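Local coordinates for protein LacI family transcription regulator (Bifidobacterium animalis subsp. lactis, PDB 4O5A) that probably regulates transcription by binding operator DNA in response to a small-molecule effector, as repressors of the LacI family do, at residues A[99-104]-A[307-312]; A[179-184]-A[330-335]; A[194-199]-A[207-212]; A[238-243]-A[265-270]. All blocks are in the same frame, centred on the assembly; numbering follows the deposited sequence. Where two conformers were deposited one is given.

How the interactions relate
The four contacts illustrate how a two-lobed, periplasmic-binding-protein-like fold is assembled from pieces of chain both near and far apart in sequence. Interaction 1 belongs to the lobe containing strands 70-76 and 105-111; the other three each involve a helix of the second lobe. Interaction 2 leads from one lobe to the other: its Pro-330 CD lies 3.4 Å from Ser-307 OG of interaction 1. Interactions 2 and 3, with centres about 14 Å apart, meet through Ser-179 and Ala-212, while Leu-243 of interaction 4 packs on Ala-195 and Val-197 of interaction 3. Interactions 1 and 4, about 41 Å apart between centres, each touch the second subunit. In LacI relatives the effector sits between the lobes.

Interaction 1 of 4, residues A[99-104]-A[307-312]; sequences LEERDY and SGRLAA. With SO4 (sulfate ion), chain E.
Leu-99 and Ala-312 form the close-packed floor of a contact of helix 304-320 with the end of helix 88-99 and the turn after it, in one lobe of the periplasmic-binding-protein-like fold, where a Schellman motif closes the helix. The leucine presents its branched end to the alanine methyl: CD2 of Leu-99 comes within 3.8 Å of Ala-312 CB, and CG of Leu-99 within 3.9 Å. Both residues are buried, with Leu-95 and Ala-98 packing on Ala-312 and Ile-71 of strand 70-76 against Leu-99.

On the solvent side, where Glu-101 is exposed, the packing gives way to charge. With CG anti to the backbone N (chi1 -175°) and an extended chain to NE, the Arg-309 side chain reaches out to Glu-101 and crosses it at about a right angle. The salt bridge is end-on and converges on a single oxygen: Glu-101 OE2 lies 2.8 Å from Arg-309 NH1 and 2.7 Å from Arg-309 NH2. NH2 addresses the syn lone pair, whereas NH1 meets the oxygen almost head-on down the C-O bond. Carboxylate and guanidinium are nearly coplanar, 19° apart. One oxygen accepts from two donors, and neither bond is straight. NH1 is hydrogen-bonded to Ser-97 OG as well, which helps fix the rotation of the group.

The other edge of the guanidinium holds a sulfate ion, probably from the crystallisation liquor, which Gln-313 also binds. Here the bonds are straighter: Arg-309 NH2 reaches sulfate O4 at 3.0 Å, and Arg-309 NE reaches sulfate O3 at 2.9 Å with an N-H...O angle of 157°.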
loop_
_atom_site.group_PDB
_atom_site.type_symbol
_atom_site.label_atom_id
_atom_site.label_comp_id
_atom_site.label_asym_id
_atom_site.label_seq_id
_atom_site.Cartn_x
_atom_site.Cartn_y
_atom_site.Cartn_z
ATOM N N LEU A 99 -20.329 0.032 -3.090
ATOM C CA LEU A 99 -20.959 1.346 -2.942
ATOM C C LEU A 99 -21.329 1.940 -4.299
ATOM O O LEU A 99 -22.353 2.608 -4.418
ATOM C CB LEU A 99 -20.063 2.312 -2.158
ATOM C CG LEU A 99 -19.740 1.866 -0.733
ATOM C CD1 LEU A 99 -18.724 2.820 -0.123
ATOM C CD2 LEU A 99 -21.023 1.788 0.120
ATOM N N GLU A 100 -20.517 1.667 -5.325
ATOM C CA GLU A 100 -20.796 2.208 -6.663
ATOM C C GLU A 100 -22.086 1.668 -7.251
ATOM O O GLU A 100 -22.747 2.357 -8.033
ATOM C CB GLU A 100 -19.650 1.920 -7.632
ATOM C CG GLU A 100 -18.424 2.789 -7.406
ATOM C CD GLU A 100 -18.679 4.251 -7.709
ATOM O OE1 GLU A 100 -19.427 4.543 -8.671
ATOM O OE2 GLU A 100 -18.124 5.116 -6.986
ATOM N N GLU A 101 -22.434 0.438 -6.882
ATOM C CA GLU A 101 -23.684 -0.173 -7.343
ATOM C C GLU A 101 -24.910 0.624 -6.909
ATOM O O GLU A 101 -25.962 0.529 -7.544
ATOM C CB GLU A 101 -23.799 -1.624 -6.835
ATOM C CG GLU A 101 -22.748 -2.560 -7.396
ATOM C CD GLU A 101 -22.902 -3.993 -6.909
ATOM O OE1 GLU A 101 -24.020 -4.543 -6.980
ATOM O OE2 GLU A 101 -21.896 -4.578 -6.463
ATOM N N ARG A 102 -24.781 1.396 -5.828
ATOM C CA ARG A 102 -25.900 2.173 -5.291
ATOM C C ARG A 102 -25.588 3.667 -5.309
ATOM O O ARG A 102 -26.267 4.448 -4.637
ATOM C CB ARG A 102 -26.171 1.790 -3.830
ATOM C CG ARG A 102 -26.331 0.307 -3.545
ATOM C CD ARG A 102 -27.775 -0.121 -3.676
ATOM N NE ARG A 102 -28.679 0.685 -2.852
ATOM C CZ ARG A 102 -29.173 0.319 -1.669
ATOM N NH1 ARG A 102 -28.863 -0.857 -1.144
ATOM N NH2 ARG A 102 -29.997 1.129 -1.012
ATOM N N ASP A 103 -24.547 4.049 -6.045
ATOM C CA ASP A 103 -24.143 5.458 -6.153
ATOM C C ASP A 103 -23.827 6.090 -4.788
ATOM O O ASP A 103 -24.157 7.243 -4.505
ATOM C CB ASP A 103 -25.171 6.251 -6.945
ATOM C CG ASP A 103 -25.247 5.791 -8.389
ATOM O OD1 ASP A 103 -24.226 5.917 -9.105
ATOM O OD2 ASP A 103 -26.307 5.278 -8.797
ATOM N N TYR A 104 -23.179 5.305 -3.944
ATOM C CA TYR A 104 -22.742 5.766 -2.645
ATOM C C TYR A 104 -21.278 6.160 -2.749
ATOM O O TYR A 104 -20.569 5.686 -3.641
ATOM C CB TYR A 104 -22.906 4.640 -1.616
ATOM C CG TYR A 104 -24.132 4.809 -0.753
ATOM C CD1 TYR A 104 -25.399 4.709 -1.290
ATOM C CD2 TYR A 104 -24.015 5.083 0.603
ATOM C CE1 TYR A 104 -26.528 4.874 -0.504
ATOM C CE2 TYR A 104 -25.138 5.246 1.400
ATOM C CZ TYR A 104 -26.384 5.141 0.840
ATOM O OH TYR A 104 -27.512 5.306 1.608
ATOM N N SER A 307 -13.754 -8.783 1.495
ATOM C CA SER A 307 -14.129 -8.312 2.833
ATOM C C SER A 307 -14.709 -6.907 2.731
ATOM O O SER A 307 -15.732 -6.579 3.351
ATOM C CB SER A 307 -12.920 -8.299 3.770
ATOM O OG SER A 307 -12.653 -9.607 4.247
ATOM N N GLY A 308 -14.052 -6.088 1.929
ATOM C CA GLY A 308 -14.480 -4.717 1.730
ATOM C C GLY A 308 -15.840 -4.695 1.090
ATOM O O GLY A 308 -16.697 -3.912 1.475
ATOM N N ARG A 309 -16.037 -5.555 0.099
ATOM C CA ARG A 309 -17.300 -5.606 -0.616
ATOM C C ARG A 309 -18.424 -6.031 0.326
ATOM O O ARG A 309 -19.496 -5.434 0.340
ATOM C CB ARG A 309 -17.171 -6.563 -1.799
ATOM C CG ARG A 309 -18.371 -6.608 -2.684
ATOM C CD ARG A 309 -18.058 -7.378 -3.962
ATOM N NE ARG A 309 -19.289 -7.652 -4.676
ATOM C CZ ARG A 309 -19.947 -6.757 -5.400
ATOM N NH1 ARG A 309 -19.487 -5.519 -5.514
ATOM N NH2 ARG A 309 -21.070 -7.104 -6.002
ATOM N N LEU A 310 -18.167 -7.056 1.136
ATOM C CA LEU A 310 -19.162 -7.520 2.083
ATOM C C LEU A 310 -19.489 -6.442 3.116
ATOM O O LEU A 310 -20.644 -6.279 3.499
ATOM C CB LEU A 310 -18.668 -8.786 2.780
ATOM C CG LEU A 310 -19.738 -9.588 3.504
ATOM C CD1 LEU A 310 -20.964 -9.786 2.607
ATOM C CD2 LEU A 310 -19.156 -10.924 3.916
ATOM N N ALA A 311 -18.471 -5.701 3.550
ATOM C CA ALA A 311 -18.664 -4.654 4.557
ATOM C C ALA A 311 -19.611 -3.571 4.046
ATOM O O ALA A 311 -20.498 -3.116 4.767
ATOM C CB ALA A 311 -17.334 -4.040 4.957
ATOM N N ALA A 312 -19.411 -3.162 2.801
ATOM C CA ALA A 312 -20.274 -2.155 2.195
ATOM C C ALA A 312 -21.699 -2.681 2.053
ATOM O O ALA A 312 -22.676 -1.985 2.366
ATOM C CB ALA A 312 -19.709 -1.731 0.853
HETATM S S SO4 E . -21.607 -10.632 -4.473
HETATM O O1 SO4 E . -21.570 -12.086 -4.567
HETATM O O2 SO4 E . -22.821 -10.217 -3.776
HETATM O O3 SO4 E . -20.417 -10.160 -3.772
HETATM O O4 SO4 E . -21.622 -10.074 -5.818
#

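Interaction 2 of 4, residues A[179-184]-A[330-335]; sequences SGTMIR and PPYELI
Thr-181, Leu-334 and Tyr-332 carry this contact, in which helix 175-188 packs on the segment that crosses from one lobe of the periplasmic-binding-protein-like fold to the other and then becomes strand 333-335. That strand runs antiparallel to strand 298-301 at the border of the sheet. Thr-181 has the most surface covered and divides its two branches between two partners. Its methyl, CG2, lies 3.9 Å from Leu-334 CB as the two side chains pass in opposite directions. Its hydroxyl turns to the tyrosine, where Thr-181 OG1 and Tyr-332 OH share a short hydrogen bond of 2.6 Å.

The threonine oxygen sits at the edge of the ring, in its plane, rather than over a face. Tyr-332 reaches it with CG lodged between the backbone N and the carbonyl carbon (chi1 60°), a turn that aims the ring at the helix. A phenylalanine in its place would probably leave Thr-181 OG1 without its hydroxyl mate across the contact. Further along, Met-182, a selenomethionine that also lies on Leu-300 and Ile-282, brings its CG to 4.3 Å from Leu-334 CD1.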
loop_
_atom_site.group_PDB
_atom_site.type_symbol
_atom_site.label_atom_id
_atom_site.label_comp_id
_atom_site.label_asym_id
_atom_site.label_seq_id
_atom_site.Cartn_x
_atom_site.Cartn_y
_atom_site.Cartn_z
ATOM N N SER A 179 -4.422 -19.086 12.800
ATOM C CA SER A 179 -3.284 -19.526 13.603
ATOM C C SER A 179 -3.117 -21.035 13.485
ATOM O O SER A 179 -2.007 -21.530 13.271
ATOM C CB SER A 179 -3.469 -19.157 15.078
ATOM O OG SER A 179 -3.551 -17.751 15.254
ATOM N N GLY A 180 -4.226 -21.757 13.608
ATOM C CA GLY A 180 -4.221 -23.205 13.469
ATOM C C GLY A 180 -3.742 -23.664 12.108
ATOM O O GLY A 180 -2.958 -24.608 12.003
ATOM N N THR A 181 -4.196 -22.990 11.058
ATOM C CA THR A 181 -3.820 -23.384 9.707
ATOM C C THR A 181 -2.302 -23.256 9.519
ATOM O O THR A 181 -1.668 -24.145 8.942
ATOM C CB THR A 181 -4.561 -22.541 8.652
ATOM O OG1 THR A 181 -5.974 -22.786 8.766
ATOM C CG2 THR A 181 -4.106 -22.926 7.259
HETATM N N MSE A 182 -1.726 -22.165 10.017
HETATM C CA MSE A 182 -0.286 -21.931 9.888
HETATM C C MSE A 182 0.510 -22.921 10.728
HETATM O O MSE A 182 1.501 -23.489 10.268
HETATM C CB MSE A 182 0.055 -20.505 10.286
HETATM C CG MSE A 182 -0.378 -19.492 9.244
HETATM SE SE MSE A 182 0.190 -17.718 9.770
HETATM C CE MSE A 182 -1.109 -17.396 11.141
ATOM N N ILE A 183 0.070 -23.142 11.956
ATOM C CA ILE A 183 0.811 -24.030 12.842
ATOM C C ILE A 183 0.728 -25.467 12.350
ATOM O O ILE A 183 1.715 -26.200 12.403
ATOM C CB ILE A 183 0.313 -23.911 14.297
ATOM C CG1 ILE A 183 0.558 -22.489 14.803
ATOM C CG2 ILE A 183 0.995 -24.929 15.199
ATOM C CD1 ILE A 183 -0.240 -22.159 16.044
ATOM N N ARG A 184 -0.435 -25.889 11.863
ATOM C CA ARG A 184 -0.541 -27.258 11.357
ATOM C C ARG A 184 0.369 -27.482 10.144
ATOM O O ARG A 184 0.902 -28.566 9.972
ATOM C CB ARG A 184 -1.994 -27.622 11.020
ATOM C CG ARG A 184 -2.896 -27.772 12.233
ATOM C CD ARG A 184 -4.233 -28.416 11.840
ATOM N NE ARG A 184 -4.984 -27.532 10.947
ATOM C CZ ARG A 184 -5.758 -26.534 11.366
ATOM N NH1 ARG A 184 -5.899 -26.315 12.669
ATOM N NH2 ARG A 184 -6.394 -25.758 10.487
ATOM N N PRO A 330 -14.836 -13.496 4.493
ATOM C CA PRO A 330 -14.590 -14.563 3.510
ATOM C C PRO A 330 -13.390 -15.412 3.909
ATOM O O PRO A 330 -12.489 -14.903 4.584
ATOM C CB PRO A 330 -14.279 -13.790 2.226
ATOM C CG PRO A 330 -15.002 -12.492 2.394
ATOM C CD PRO A 330 -14.904 -12.166 3.856
ATOM N N PRO A 331 -13.377 -16.694 3.512
ATOM C CA PRO A 331 -12.299 -17.552 4.016
ATOM C C PRO A 331 -10.925 -17.073 3.578
ATOM O O PRO A 331 -10.756 -16.556 2.469
ATOM C CB PRO A 331 -12.611 -18.924 3.403
ATOM C CG PRO A 331 -13.539 -18.647 2.252
ATOM C CD PRO A 331 -14.325 -17.431 2.655
ATOM N N TYR A 332 -9.960 -17.206 4.482
ATOM C CA TYR A 332 -8.566 -16.927 4.180
ATOM C C TYR A 332 -7.981 -18.162 3.496
ATOM O O TYR A 332 -8.617 -19.207 3.440
ATOM C CB TYR A 332 -7.805 -16.663 5.480
ATOM C CG TYR A 332 -7.847 -17.846 6.417
ATOM C CD1 TYR A 332 -6.941 -18.889 6.305
ATOM C CD2 TYR A 332 -8.819 -17.935 7.403
ATOM C CE1 TYR A 332 -6.998 -19.986 7.149
ATOM C CE2 TYR A 332 -8.877 -19.018 8.247
ATOM C CZ TYR A 332 -7.961 -20.040 8.123
ATOM O OH TYR A 332 -8.023 -21.125 8.967
ATOM N N GLU A 333 -6.743 -18.065 3.024
ATOM C CA GLU A 333 -6.109 -19.194 2.348
ATOM C C GLU A 333 -4.621 -19.170 2.676
ATOM O O GLU A 333 -4.000 -18.114 2.621
ATOM C CB GLU A 333 -6.320 -19.051 0.836
ATOM C CG GLU A 333 -5.600 -20.060 -0.059
ATOM C CD GLU A 333 -5.663 -19.653 -1.535
ATOM O OE1 GLU A 333 -6.252 -18.588 -1.834
ATOM O OE2 GLU A 333 -5.117 -20.383 -2.393
ATOM N N LEU A 334 -4.047 -20.316 3.026
ATOM C CA LEU A 334 -2.594 -20.356 3.186
ATOM C C LEU A 334 -2.017 -20.651 1.814
ATOM O O LEU A 334 -2.251 -21.736 1.255
ATOM C CB LEU A 334 -2.178 -21.464 4.160
ATOM C CG LEU A 334 -0.664 -21.555 4.406
ATOM C CD1 LEU A 334 -0.138 -20.273 5.039
ATOM C CD2 LEU A 334 -0.349 -22.758 5.279
ATOM N N ILE A 335 -1.309 -19.685 1.248
ATOM C CA ILE A 335 -0.665 -19.877 -0.040
ATOM C C ILE A 335 0.744 -20.391 0.177
ATOM O O ILE A 335 1.622 -19.653 0.614
ATOM C CB ILE A 335 -0.619 -18.571 -0.832
ATOM C CG1 ILE A 335 -2.040 -18.022 -0.985
ATOM C CG2 ILE A 335 0.041 -18.798 -2.188
ATOM C CD1 ILE A 335 -2.099 -16.677 -1.664
#

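Interaction 3 of 4, residues A[194-199]-A[207-212]; sequences IARVAG and YIRDAA
Arg-196 lays one face of its guanidinium over the CB of Arg-209, joining the strand and helix of a beta-alpha-beta crossover formed by strand 193-197, helix 206-219 and strand 223-224. The aliphatic part of the second arginine, not its charged end, does the touching. Arg-209 CB lies 3.8 Å from Arg-196 NH2 and 3.9 Å from Arg-196 NH1, and Arg-209 CD comes to 3.7 Å from the same NH2. On the opposite face the methyl of Ala-198, two residues along the chain from Arg-196, sits off-centre, 3.4 Å above the plane, so the flat group is held between two carbon surfaces. A bend at chi3 (92°) turns the guanidinium into this slot.

The two arginine side chains cross at about a right angle, with their guanidinium planes 63° apart. Their ends nevertheless come fairly close, Arg-196 NH2 lying 4.6 Å from Arg-209 NH1. Nearby acids are likely to offset the shared charge: Arg-196 NH2 forms a salt bridge with Asp-256 OD2, and Arg-209 NE forms one with Asp-175 OD2. Arg-196 also makes a cation-pi contact with Phe-213, and Arg-209 one with Trp-284.

Replacing Arg-196 with a leucine would probably cost Asp-256 its salt bridge to this strand and open a gap between Ala-198 and the helix.

Asp-210 contributes from the margin. Its carboxylate stays at a distance, Asp-210 OD1 being 5.1 Å from Arg-196 NH1, while its backbone Asp-210 N approaches that NH1 obliquely, to 4.0 Å.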
loop_
_atom_site.group_PDB
_atom_site.type_symbol
_atom_site.label_atom_id
_atom_site.label_comp_id
_atom_site.label_asym_id
_atom_site.label_seq_id
_atom_site.Cartn_x
_atom_site.Cartn_y
_atom_site.Cartn_z
ATOM N N ILE A 194 9.185 -23.169 17.164
ATOM C CA ILE A 194 8.833 -22.073 16.270
ATOM C C ILE A 194 8.686 -20.767 17.030
ATOM O O ILE A 194 8.598 -20.749 18.260
ATOM C CB ILE A 194 7.533 -22.357 15.469
ATOM C CG1 ILE A 194 6.303 -22.321 16.385
ATOM C CG2 ILE A 194 7.625 -23.698 14.735
ATOM C CD1 ILE A 194 4.996 -22.348 15.637
ATOM N N ALA A 195 8.677 -19.669 16.296
ATOM C CA ALA A 195 8.559 -18.368 16.927
ATOM C C ALA A 195 7.690 -17.450 16.113
ATOM O O ALA A 195 7.478 -17.666 14.923
ATOM C CB ALA A 195 9.937 -17.751 17.147
ATOM N N ARG A 196 7.168 -16.420 16.780
ATOM C CA ARG A 196 6.378 -15.404 16.127
ATOM C C ARG A 196 7.026 -14.056 16.349
ATOM O O ARG A 196 7.442 -13.716 17.461
ATOM C CB ARG A 196 4.966 -15.368 16.738
ATOM C CG ARG A 196 3.850 -15.745 15.807
ATOM C CD ARG A 196 2.498 -15.542 16.478
ATOM N NE ARG A 196 1.926 -14.218 16.217
ATOM C CZ ARG A 196 1.259 -13.503 17.116
ATOM N NH1 ARG A 196 1.100 -13.969 18.350
ATOM N NH2 ARG A 196 0.754 -12.313 16.794
ATOM N N VAL A 197 7.115 -13.283 15.282
ATOM C CA VAL A 197 7.477 -11.876 15.390
ATOM C C VAL A 197 6.192 -11.089 15.196
ATOM O O VAL A 197 5.705 -10.961 14.082
ATOM C CB VAL A 197 8.540 -11.519 14.346
ATOM C CG1 VAL A 197 8.840 -10.017 14.354
ATOM C CG2 VAL A 197 9.820 -12.296 14.637
ATOM N N ALA A 198 5.644 -10.581 16.301
ATOM C CA ALA A 198 4.317 -9.979 16.315
ATOM C C ALA A 198 4.379 -8.459 16.280
ATOM O O ALA A 198 5.452 -7.866 16.385
ATOM C CB ALA A 198 3.568 -10.440 17.545
ATOM N N GLY A 199 3.218 -7.823 16.131
ATOM C CA GLY A 199 3.144 -6.377 16.168
ATOM C C GLY A 199 3.087 -5.921 17.609
ATOM O O GLY A 199 3.378 -6.711 18.513
ATOM N N TYR A 207 -4.091 -10.443 21.929
ATOM C CA TYR A 207 -4.385 -11.480 22.911
ATOM C C TYR A 207 -5.116 -12.689 22.330
ATOM O O TYR A 207 -4.984 -13.801 22.840
ATOM C CB TYR A 207 -5.151 -10.882 24.086
ATOM C CG TYR A 207 -4.327 -9.865 24.834
ATOM C CD1 TYR A 207 -2.942 -9.937 24.828
ATOM C CD2 TYR A 207 -4.925 -8.830 25.536
ATOM C CE1 TYR A 207 -2.177 -9.019 25.503
ATOM C CE2 TYR A 207 -4.163 -7.902 26.218
ATOM C CZ TYR A 207 -2.789 -8.005 26.194
ATOM O OH TYR A 207 -2.007 -7.097 26.863
ATOM N N ILE A 208 -5.885 -12.467 21.269
ATOM C CA ILE A 208 -6.551 -13.553 20.558
ATOM C C ILE A 208 -5.502 -14.426 19.887
ATOM O O ILE A 208 -5.534 -15.662 19.987
ATOM C CB ILE A 208 -7.486 -13.015 19.450
ATOM C CG1 ILE A 208 -8.622 -12.181 20.052
ATOM C CG2 ILE A 208 -8.015 -14.165 18.591
ATOM C CD1 ILE A 208 -9.570 -12.965 20.926
ATOM N N ARG A 209 -4.567 -13.777 19.201
ATOM C CA ARG A 209 -3.522 -14.495 18.497
ATOM C C ARG A 209 -2.601 -15.237 19.450
ATOM O O ARG A 209 -2.252 -16.384 19.194
ATOM C CB ARG A 209 -2.717 -13.553 17.605
ATOM C CG ARG A 209 -3.560 -12.947 16.494
ATOM C CD ARG A 209 -2.746 -12.031 15.599
ATOM N NE ARG A 209 -3.553 -11.574 14.468
ATOM C CZ ARG A 209 -3.049 -11.041 13.362
ATOM N NH1 ARG A 209 -1.739 -10.889 13.240
ATOM N NH2 ARG A 209 -3.858 -10.662 12.385
ATOM N N ASP A 210 -2.209 -14.581 20.539
ATOM C CA ASP A 210 -1.291 -15.207 21.490
ATOM C C ASP A 210 -1.940 -16.410 22.149
ATOM O O ASP A 210 -1.295 -17.448 22.327
ATOM C CB ASP A 210 -0.812 -14.212 22.551
ATOM C CG ASP A 210 0.061 -14.868 23.612
ATOM O OD1 ASP A 210 1.176 -15.318 23.276
ATOM O OD2 ASP A 210 -0.366 -14.938 24.786
ATOM N N ALA A 211 -3.220 -16.287 22.501
ATOM C CA ALA A 211 -3.921 -17.400 23.133
ATOM C C ALA A 211 -4.013 -18.603 22.194
ATOM O O ALA A 211 -3.812 -19.746 22.611
ATOM C CB ALA A 211 -5.309 -16.975 23.608
ATOM N N ALA A 212 -4.322 -18.341 20.927
ATOM C CA ALA A 212 -4.401 -19.397 19.930
ATOM C C ALA A 212 -3.048 -20.071 19.708
ATOM O O ALA A 212 -2.963 -21.300 19.701
ATOM C CB ALA A 212 -4.963 -18.863 18.611
#

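Interaction 4 of 4, residues A[238-243]-A[265-270]; sequences EATKRL and ESVASV
Val-267 reaches from helix 258-271 toward Thr-240 and Lys-241 of helix 233-245. The first carbon, Val-267 CB, already meets the threonine methyl, with Thr-240 CG2 at 4.1 Å. Beyond it, CG1 is the branch that does most of the touching. Placed anti to the backbone N (chi1 161°), it projects between the two residues of the facing helix: Val-267 CG1 is 3.8 Å from Thr-240 CG2 and equally 3.8 Å from Lys-241 CG.

The two helices are neighbours on one face of the mixed sheet in this Rossmann-like lobe, each followed in the chain by a parallel strand: strand 252-255 follows helix 233-245, and strand 280-284 follows helix 258-271. Thr-240 runs alongside Val-267 in the opposite sense and offers only carbon to it; its hydroxyl, OG1, is occupied by hydrogen bonds to Gly-236 O and Tyr-255 OH. Lys-241 crosses the valine at about a right angle, using its CG methylene before its extended chain carries NZ onward at the exposed side. One residue before the valine, Ser-266 OG is hydrogen-bonded to Ala-292 O of the second subunit.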
loop_
_atom_site.group_PDB
_atom_site.type_symbol
_atom_site.label_atom_id
_atom_site.label_comp_id
_atom_site.label_asym_id
_atom_site.label_seq_id
_atom_site.Cartn_x
_atom_site.Cartn_y
_atom_site.Cartn_z
ATOM N N GLU A 238 15.752 -6.875 13.664
ATOM C CA GLU A 238 16.336 -6.970 15.002
ATOM C C GLU A 238 15.790 -8.212 15.711
ATOM O O GLU A 238 16.532 -8.984 16.336
ATOM C CB GLU A 238 15.962 -5.727 15.804
ATOM C CG GLU A 238 16.351 -5.753 17.258
ATOM C CD GLU A 238 15.981 -4.455 17.956
ATOM O OE1 GLU A 238 14.772 -4.196 18.146
ATOM O OE2 GLU A 238 16.896 -3.677 18.286
ATOM N N ALA A 239 14.477 -8.398 15.619
ATOM C CA ALA A 239 13.833 -9.557 16.228
ATOM C C ALA A 239 14.343 -10.859 15.627
ATOM O O ALA A 239 14.522 -11.842 16.341
ATOM C CB ALA A 239 12.297 -9.465 16.076
ATOM N N THR A 240 14.564 -10.876 14.314
ATOM C CA THR A 240 15.056 -12.088 13.659
ATOM C C THR A 240 16.478 -12.422 14.089
ATOM O O THR A 240 16.784 -13.573 14.405
ATOM C CB THR A 240 14.985 -11.982 12.125
ATOM O OG1 THR A 240 13.645 -11.652 11.742
ATOM C CG2 THR A 240 15.373 -13.324 11.486
ATOM N N LYS A 241 17.346 -11.416 14.116
ATOM C CA LYS A 241 18.705 -11.594 14.621
ATOM C C LYS A 241 18.684 -12.193 16.022
ATOM O O LYS A 241 19.457 -13.100 16.345
ATOM C CB LYS A 241 19.434 -10.251 14.658
ATOM C CG LYS A 241 19.911 -9.750 13.300
ATOM C CD LYS A 241 20.756 -8.486 13.491
ATOM C CE LYS A 241 21.309 -7.982 12.168
ATOM N NZ LYS A 241 22.408 -6.988 12.370
ATOM N N ARG A 242 17.790 -11.681 16.859
ATOM C CA ARG A 242 17.667 -12.184 18.221
ATOM C C ARG A 242 17.223 -13.651 18.247
ATOM O O ARG A 242 17.829 -14.467 18.939
ATOM C CB ARG A 242 16.697 -11.319 19.022
ATOM C CG ARG A 242 16.419 -11.822 20.427
ATOM C CD ARG A 242 15.676 -10.753 21.213
ATOM N NE ARG A 242 15.087 -11.247 22.457
ATOM C CZ ARG A 242 14.546 -10.451 23.372
ATOM N NH1 ARG A 242 14.538 -9.139 23.181
ATOM N NH2 ARG A 242 14.033 -10.957 24.479
ATOM N N LEU A 243 16.184 -13.985 17.490
ATOM C CA LEU A 243 15.698 -15.372 17.438
ATOM C C LEU A 243 16.732 -16.350 16.889
ATOM O O LEU A 243 16.867 -17.468 17.392
ATOM C CB LEU A 243 14.411 -15.458 16.624
ATOM C CG LEU A 243 13.223 -14.758 17.288
ATOM C CD1 LEU A 243 12.088 -14.613 16.302
ATOM C CD2 LEU A 243 12.767 -15.531 18.528
ATOM N N GLU A 265 13.848 -12.725 6.263
ATOM C CA GLU A 265 14.479 -13.601 5.268
ATOM C C GLU A 265 15.853 -13.056 4.857
ATOM O O GLU A 265 16.812 -13.810 4.704
ATOM C CB GLU A 265 13.576 -13.734 4.044
ATOM C CG GLU A 265 14.041 -14.727 3.004
ATOM C CD GLU A 265 13.143 -14.690 1.780
ATOM O OE1 GLU A 265 13.114 -13.632 1.115
ATOM O OE2 GLU A 265 12.458 -15.695 1.489
ATOM N N SER A 266 15.949 -11.744 4.679
ATOM C CA SER A 266 17.225 -11.126 4.321
ATOM C C SER A 266 18.252 -11.284 5.445
ATOM O O SER A 266 19.428 -11.551 5.184
ATOM C CB SER A 266 17.034 -9.651 3.943
ATOM O OG SER A 266 16.157 -9.541 2.827
ATOM N N VAL A 267 17.807 -11.138 6.690
ATOM C CA VAL A 267 18.685 -11.377 7.842
ATOM C C VAL A 267 19.223 -12.800 7.834
ATOM O O VAL A 267 20.419 -13.014 8.030
ATOM C CB VAL A 267 17.960 -11.105 9.197
ATOM C CG1 VAL A 267 18.693 -11.800 10.362
ATOM C CG2 VAL A 267 17.881 -9.603 9.457
ATOM N N ALA A 268 18.342 -13.768 7.620
ATOM C CA ALA A 268 18.773 -15.164 7.588
ATOM C C ALA A 268 19.819 -15.376 6.487
ATOM O O ALA A 268 20.845 -16.020 6.707
ATOM C CB ALA A 268 17.584 -16.086 7.394
ATOM N N SER A 269 19.574 -14.806 5.308
ATOM C CA SER A 269 20.507 -14.984 4.195
ATOM C C SER A 269 21.867 -14.408 4.511
ATOM O O SER A 269 22.880 -15.044 4.243
ATOM C CB SER A 269 19.968 -14.375 2.900
ATOM O OG SER A 269 18.773 -15.042 2.517
ATOM N N VAL A 270 21.899 -13.201 5.072
ATOM C CA VAL A 270 23.177 -12.572 5.409
ATOM C C VAL A 270 23.908 -13.433 6.435
ATOM O O VAL A 270 25.135 -13.564 6.408
ATOM C CB VAL A 270 22.945 -11.146 5.961
ATOM C CG1 VAL A 270 24.212 -10.579 6.593
ATOM C CG2 VAL A 270 22.426 -10.234 4.862
#